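Local coordinates for protein prephenate dehydrogenase (Corynebacterium glutamicum ATCC 13032, PDB 3KTD) that probably catalyses the NAD+- or NADP+-dependent oxidative decarboxylation of prephenate to 4-hydroxyphenylpyruvate, a step on the way to tyrosine, at residues Leu24-Ala29 with Gly140-Ala145; Ser83-Val88 with Tyr108-Ala113; Ile203-Leu208 with Arg232-Asp237. One frame throughout, in Å; residues are numbered along the deposited sequence.

Contact 1: Leu24-Ala29 with Gly140-Ala145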
# COMPACT_ATOMS: atom_id res chain seq x y z
N LEU A 24 -2.45 -21.81 19.00
CA LEU A 24 -3.10 -22.74 19.91
C LEU A 24 -4.37 -23.26 19.28
O LEU A 24 -4.65 -24.47 19.32
CB LEU A 24 -3.43 -22.06 21.25
CG LEU A 24 -4.21 -22.88 22.30
CD1 LEU A 24 -3.32 -23.87 22.99
CD2 LEU A 24 -4.84 -21.96 23.33
N ARG A 25 -5.14 -22.35 18.69
CA ARG A 25 -6.42 -22.72 18.08
C ARG A 25 -6.23 -23.65 16.89
O ARG A 25 -6.96 -24.65 16.78
CB ARG A 25 -7.20 -21.48 17.63
CG ARG A 25 -7.81 -20.63 18.74
CD ARG A 25 -8.50 -19.40 18.11
NE ARG A 25 -9.21 -18.55 19.06
CZ ARG A 25 -10.40 -18.83 19.58
NH1 ARG A 25 -11.03 -19.96 19.29
NH2 ARG A 25 -10.96 -17.98 20.43
N ASP A 26 -5.28 -23.34 16.01
CA ASP A 26 -5.05 -24.16 14.81
C ASP A 26 -4.49 -25.54 15.18
O ASP A 26 -4.85 -26.54 14.56
CB ASP A 26 -4.12 -23.45 13.81
CG ASP A 26 -4.83 -22.37 13.00
OD1 ASP A 26 -6.08 -22.40 12.89
OD2 ASP A 26 -4.12 -21.48 12.46
N LEU A 27 -3.62 -25.59 16.18
CA LEU A 27 -3.04 -26.85 16.64
C LEU A 27 -4.10 -27.72 17.29
O LEU A 27 -4.05 -28.95 17.19
CB LEU A 27 -1.90 -26.61 17.63
CG LEU A 27 -0.57 -26.15 17.04
CD1 LEU A 27 0.42 -25.88 18.15
CD2 LEU A 27 -0.01 -27.16 16.04
N HIS A 28 -5.05 -27.07 17.97
CA HIS A 28 -6.14 -27.78 18.64
C HIS A 28 -7.09 -28.33 17.60
O HIS A 28 -7.54 -29.47 17.70
CB HIS A 28 -6.87 -26.82 19.59
CG HIS A 28 -7.88 -27.49 20.47
ND1 HIS A 28 -7.53 -28.23 21.58
CD2 HIS A 28 -9.23 -27.49 20.43
CE1 HIS A 28 -8.62 -28.68 22.18
NE2 HIS A 28 -9.67 -28.24 21.50
N ALA A 29 -7.39 -27.50 16.59
CA ALA A 29 -8.24 -27.90 15.46
C ALA A 29 -7.63 -29.12 14.78
O ALA A 29 -8.31 -30.14 14.61
CB ALA A 29 -8.40 -26.73 14.46
N GLY A 140 -7.04 -20.45 11.10
CA GLY A 140 -6.42 -20.43 9.78
C GLY A 140 -5.62 -19.19 9.41
O GLY A 140 -5.53 -18.85 8.24
N LEU A 141 -5.03 -18.53 10.40
CA LEU A 141 -4.21 -17.35 10.16
C LEU A 141 -3.00 -17.66 9.28
O LEU A 141 -2.61 -16.85 8.43
CB LEU A 141 -3.72 -16.75 11.48
CG LEU A 141 -2.74 -15.58 11.39
CD1 LEU A 141 -3.40 -14.36 10.77
CD2 LEU A 141 -2.17 -15.25 12.76
N PHE A 142 -2.43 -18.84 9.48
CA PHE A 142 -1.19 -19.24 8.84
C PHE A 142 -1.35 -20.01 7.54
O PHE A 142 -0.35 -20.32 6.88
CB PHE A 142 -0.38 -20.08 9.83
CG PHE A 142 -0.16 -19.41 11.15
CD1 PHE A 142 0.76 -18.37 11.27
CD2 PHE A 142 -0.88 -19.80 12.27
CE1 PHE A 142 0.96 -17.74 12.49
CE2 PHE A 142 -0.69 -19.18 13.48
CZ PHE A 142 0.23 -18.15 13.60
N LYS A 143 -2.59 -20.33 7.16
CA LYS A 143 -2.83 -21.09 5.94
C LYS A 143 -2.24 -20.31 4.76
O LYS A 143 -2.57 -19.13 4.55
CB LYS A 143 -4.32 -21.37 5.73
N ARG A 144 -1.34 -20.96 4.04
CA ARG A 144 -0.67 -20.38 2.86
C ARG A 144 0.15 -19.13 3.20
O ARG A 144 0.51 -18.35 2.30
CB ARG A 144 -1.68 -20.11 1.72
CG ARG A 144 -2.43 -21.36 1.19
N ALA A 145 0.47 -18.94 4.48
CA ALA A 145 1.33 -17.85 4.93
C ALA A 145 2.74 -18.39 5.04
O ALA A 145 2.92 -19.59 5.29
CB ALA A 145 0.88 -17.32 6.27
O HOH W 1 -4.97 -19.09 13.08
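D26, on helix 18-29, faces the loop that leads into strand 146-149, and its CA lies 6.4 Å from that of G140, the closest CA pair across the two segments. The helix is the first of the nucleotide-binding domain, a Rossmann-type fold, and follows strand 11-14 through a glycine-rich turn consistent with the GxGxxG dinucleotide motif. D26 is the one residue of 24-29 that touches the loop, and it does so through its carboxylate. With CG beside the backbone N (chi1 -77°), it reaches out from the helix to the start of the loop, where OD1 takes the N-H of G140 on its syn lone pair. That bond is 2.8 Å long from G140 N to D26 OD1 and nearly straight, at 171°. OD2 extends the grip through a water, which lies 2.6 Å from D26 OD2 and accepts the N-H of L141. Aspartate suits this place because two oxygens on a short stem can serve successive amides, one directly and one through water. G140 has both phi and psi positive, a left-handed conformation that a residue without CB adopts easily.

The F142 ring approaches OD2 with its CD2 edge. D26 OD2 lies near the plane of the F142 ring, 3.7 Å from its CD2, while carboxylate and ring planes are 76° apart; a weakly positive aromatic C-H edge is a tolerable neighbour for a carboxylate oxygen. The ring also packs on I19 and S22 of the same helix and meets W147. Beyond F142 the chain reverses in a type II turn, closed by a hydrogen bond of 2.9 Å from A145 N to F142 O.

Contact 2: Ser83-Val88 with Tyr108-Ala113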
# COMPACT_ATOMS: atom_id res chain seq x y z
N SER A 83 13.09 -11.77 29.22
CA SER A 83 12.56 -12.26 30.47
C SER A 83 12.01 -13.68 30.30
O SER A 83 12.10 -14.49 31.22
CB SER A 83 11.50 -11.32 31.06
OG SER A 83 10.27 -11.45 30.39
N LEU A 84 11.46 -13.98 29.13
CA LEU A 84 10.96 -15.33 28.86
C LEU A 84 12.12 -16.31 28.60
O LEU A 84 12.02 -17.49 28.91
CB LEU A 84 9.96 -15.33 27.69
CG LEU A 84 8.47 -15.17 28.02
CD1 LEU A 84 7.90 -16.48 28.57
CD2 LEU A 84 8.19 -14.03 28.99
N LEU A 85 13.21 -15.82 28.03
CA LEU A 85 14.39 -16.65 27.85
C LEU A 85 14.94 -17.01 29.22
O LEU A 85 15.17 -18.17 29.50
CB LEU A 85 15.47 -15.94 27.03
CG LEU A 85 15.29 -15.91 25.52
CD1 LEU A 85 16.30 -14.96 24.89
CD2 LEU A 85 15.42 -17.31 24.94
N ASP A 86 15.11 -16.01 30.07
CA ASP A 86 15.58 -16.21 31.43
C ASP A 86 14.65 -17.13 32.22
O ASP A 86 15.11 -17.94 33.03
CB ASP A 86 15.76 -14.88 32.16
CG ASP A 86 16.90 -14.05 31.60
OD1 ASP A 86 17.76 -14.60 30.89
OD2 ASP A 86 16.96 -12.84 31.88
N ALA A 87 13.35 -17.01 31.98
CA ALA A 87 12.37 -17.85 32.66
C ALA A 87 12.50 -19.32 32.25
O ALA A 87 12.38 -20.21 33.07
CB ALA A 87 10.95 -17.36 32.40
N VAL A 88 12.75 -19.54 30.96
CA VAL A 88 12.89 -20.88 30.39
C VAL A 88 14.21 -21.53 30.79
O VAL A 88 14.24 -22.71 31.15
CB VAL A 88 12.78 -20.82 28.84
CG1 VAL A 88 13.26 -22.14 28.21
CG2 VAL A 88 11.37 -20.50 28.42
N TYR A 108 18.69 -14.34 18.37
CA TYR A 108 19.73 -15.35 18.36
C TYR A 108 20.90 -14.91 19.26
O TYR A 108 21.39 -15.70 20.08
CB TYR A 108 20.17 -15.63 16.92
CG TYR A 108 21.05 -16.86 16.72
CD1 TYR A 108 20.81 -18.04 17.43
CD2 TYR A 108 22.07 -16.85 15.78
CE1 TYR A 108 21.61 -19.16 17.24
CE2 TYR A 108 22.87 -17.96 15.57
CZ TYR A 108 22.64 -19.12 16.30
OH TYR A 108 23.43 -20.24 16.10
N ASP A 109 21.31 -13.65 19.13
CA ASP A 109 22.33 -13.06 20.00
C ASP A 109 21.97 -13.22 21.48
O ASP A 109 22.80 -13.65 22.29
CB ASP A 109 22.49 -11.56 19.71
CG ASP A 109 23.25 -11.28 18.44
OD1 ASP A 109 23.88 -12.19 17.86
OD2 ASP A 109 23.24 -10.12 18.01
N ALA A 110 20.73 -12.88 21.82
CA ALA A 110 20.28 -12.98 23.20
C ALA A 110 20.34 -14.42 23.67
O ALA A 110 20.68 -14.69 24.83
CB ALA A 110 18.86 -12.43 23.34
N VAL A 111 20.03 -15.36 22.77
CA VAL A 111 20.09 -16.78 23.09
C VAL A 111 21.54 -17.27 23.25
O VAL A 111 21.83 -18.06 24.14
CB VAL A 111 19.37 -17.61 22.01
CG1 VAL A 111 19.74 -19.07 22.13
CG2 VAL A 111 17.85 -17.40 22.11
N LYS A 112 22.43 -16.79 22.39
CA LYS A 112 23.83 -17.18 22.47
C LYS A 112 24.47 -16.64 23.74
O LYS A 112 25.28 -17.34 24.37
CB LYS A 112 24.62 -16.75 21.23
CG LYS A 112 24.38 -17.67 20.02
CD LYS A 112 25.23 -17.29 18.78
CE LYS A 112 24.77 -15.98 18.13
NZ LYS A 112 25.30 -15.82 16.77
N ALA A 113 24.12 -15.41 24.12
CA ALA A 113 24.66 -14.80 25.35
C ALA A 113 24.32 -15.63 26.60
O ALA A 113 25.03 -15.58 27.60
CB ALA A 113 24.17 -13.36 25.49
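L85 and V111 meet between helix 78-91 and helix 105-113, their CA atoms 7.4 Å apart. The two helices belong to successive beta-alpha-beta units of the Rossmann-type domain, the first linking strand 71-74 to strand 97-99 and the second linking strand 97-99 to strand 120-125.

Across the segments the interaction is entirely apolar. L85 keeps CG beside its backbone N (chi1 -80°), which presents both methyls of the fork to the second helix. One branch, CD2, rests 3.7 Å from V111 CG2; the other, CD1, reaches 3.9 Å from A110 CB and also lies 4.0 Å from V111 CG2. The leucine thus straddles two consecutive residues, running at about a right angle to the valine side chain. Each type fits its role: leucine is long and forked enough to span the gap, alanine is small enough to let the other helix come close, and valine, branched at CB, holds CG2 close to the backbone, where it meets both L85 methyls. M116, in the loop after the second helix, touches both L85 and V111, while V111 also packs on Y120 of strand 120-125.

Polar links lie beside the apolar contact. D86, the residue after L85, forms a salt bridge with NE of R114, and the same arginine donates from NH1 to the carbonyl of A110, so one guanidinium ties helix 78-91 to the second segment.

With no hydrogen bond across the segments, the contact itself rests on methyl packing, which is not directional; the direction-dependent link comes from R114, just beyond them.

Contact 3: Ile203-Leu208 with Arg232-Asp237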
# COMPACT_ATOMS: atom_id res chain seq x y z
N ILE A 203 8.54 2.33 7.44
CA ILE A 203 9.15 3.65 7.49
C ILE A 203 8.55 4.58 6.42
O ILE A 203 8.20 5.71 6.71
CB ILE A 203 10.66 3.61 7.28
CG1 ILE A 203 11.37 2.89 8.43
CG2 ILE A 203 11.22 5.01 7.17
CD1 ILE A 203 11.43 3.69 9.70
N LEU A 204 8.43 4.07 5.20
CA LEU A 204 7.87 4.84 4.09
C LEU A 204 6.40 5.18 4.34
O LEU A 204 5.95 6.27 4.00
CB LEU A 204 8.02 4.09 2.77
CG LEU A 204 9.45 3.78 2.30
CD1 LEU A 204 9.43 2.96 1.03
CD2 LEU A 204 10.24 5.05 2.08
N ALA A 205 5.67 4.24 4.95
CA ALA A 205 4.27 4.46 5.31
C ALA A 205 4.09 5.62 6.29
O ALA A 205 3.19 6.46 6.13
CB ALA A 205 3.69 3.19 5.87
N GLU A 206 4.94 5.69 7.31
CA GLU A 206 4.88 6.80 8.27
C GLU A 206 5.17 8.12 7.54
O GLU A 206 4.45 9.11 7.69
CB GLU A 206 5.91 6.64 9.41
CG GLU A 206 5.92 5.30 10.20
CD GLU A 206 4.70 5.06 11.08
OE1 GLU A 206 3.63 5.69 10.89
OE2 GLU A 206 4.81 4.18 11.97
N THR A 207 6.24 8.11 6.74
CA THR A 207 6.70 9.28 6.02
C THR A 207 5.61 9.87 5.15
O THR A 207 5.41 11.08 5.13
CB THR A 207 7.91 8.95 5.13
OG1 THR A 207 8.90 8.26 5.89
CG2 THR A 207 8.50 10.23 4.55
N LEU A 208 4.90 9.00 4.43
CA LEU A 208 3.85 9.42 3.51
C LEU A 208 2.69 10.04 4.27
O LEU A 208 2.12 11.03 3.83
CB LEU A 208 3.36 8.23 2.68
CG LEU A 208 2.21 8.53 1.71
CD1 LEU A 208 2.64 9.56 0.67
CD2 LEU A 208 1.68 7.26 1.04
N ARG A 232 -1.58 2.59 5.23
CA ARG A 232 -2.35 1.70 6.12
C ARG A 232 -1.54 1.22 7.31
O ARG A 232 -2.00 1.32 8.44
CB ARG A 232 -2.90 0.49 5.37
CG ARG A 232 -3.79 -0.42 6.24
CD ARG A 232 -4.36 -1.65 5.50
NE ARG A 232 -4.63 -1.42 4.08
CZ ARG A 232 -5.55 -0.59 3.58
NH1 ARG A 232 -6.34 0.14 4.39
NH2 ARG A 232 -5.68 -0.47 2.27
N VAL A 233 -0.34 0.71 7.05
CA VAL A 233 0.51 0.19 8.13
C VAL A 233 1.04 1.27 9.08
O VAL A 233 1.66 0.94 10.10
CB VAL A 233 1.68 -0.64 7.59
CG1 VAL A 233 1.16 -1.77 6.74
CG2 VAL A 233 2.62 0.24 6.79
N ALA A 234 0.81 2.54 8.75
CA ALA A 234 1.13 3.66 9.63
C ALA A 234 0.12 3.71 10.76
O ALA A 234 0.25 4.50 11.70
CB ALA A 234 1.09 4.96 8.87
N GLY A 235 -0.92 2.89 10.63
CA GLY A 235 -1.92 2.70 11.67
C GLY A 235 -1.45 1.74 12.73
O GLY A 235 -1.96 1.78 13.85
N THR A 236 -0.49 0.86 12.42
CA THR A 236 0.00 -0.07 13.44
C THR A 236 0.61 0.73 14.60
O THR A 236 0.84 1.94 14.49
CB THR A 236 1.02 -1.14 12.94
OG1 THR A 236 2.27 -0.53 12.62
CG2 THR A 236 0.48 -1.95 11.75
N ASP A 237 0.85 0.04 15.70
CA ASP A 237 1.24 0.68 16.93
C ASP A 237 2.65 1.23 16.88
O ASP A 237 3.58 0.53 16.46
CB ASP A 237 1.12 -0.32 18.08
CG ASP A 237 1.04 0.36 19.41
OD1 ASP A 237 2.08 0.90 19.87
OD2 ASP A 237 -0.07 0.37 20.00
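A234 packs against E206, their CA atoms 5.1 Å apart, where a short 3-10 turn in the loop between helices 225-230 and 238-247 rests on the long helix 187-214 of the all-helical dimerization domain. The loop begins with R232, whose CB points away from that helix and whose NH2 forms a salt bridge with D229 of the same chain.

V233 comes next and makes the hydrophobic touch: its CG2, placed between the backbone N and the carbonyl carbon, lies 3.3 Å from A205 CB. V233 also packs on S226 of the second subunit, so the turn lies beside that subunit.

A234 points its methyl at the helix, with CB 4.3 Å from A205 CB and 3.8 Å from A205 O. The bend of the E206 chain at chi2 (-69°) brings OE1 to A234 CB, 3.3 Å away. Alanine suits a place where the backbones come this close, because a single methyl fills it. V241 of helix 238-247 also touches E206.

At G235 the chain keeps turning, and its N donates to R232 O. T236 then locks the turn. T236 OG1 donates to V233 O over 3.0 Å, only 16° from the carbonyl plane, and the amide N of T236 reaches the same oxygen, so V233 O accepts twice. A beta-hydroxyl close to the main chain is what makes threonine apt here.

D237 ends the loop at the N-cap of helix 238-247, its OD1 accepting the backbone N-H of G239.

Overall arrangement
Contacts 1 and 2 both lie in the Rossmann-type nucleotide-binding domain, while contact 3 lies in the helical dimerization domain that follows it in the chain. Contact 2 falls between the two segments of contact 1, and contact 3 opens only after both have closed. Centre to centre, contacts 1 and 2 are about 26 Å apart, contacts 1 and 3 about 27 Å, and contacts 2 and 3 about 30 Å; none touches another. Contact 1 joins the first Rossmann helix to a late loop, contact 2 joins neighbouring helices beside the large sheet, and contact 3 borders the second subunit. Each domain thus has its own local contacts, and none of the three joins the two domains.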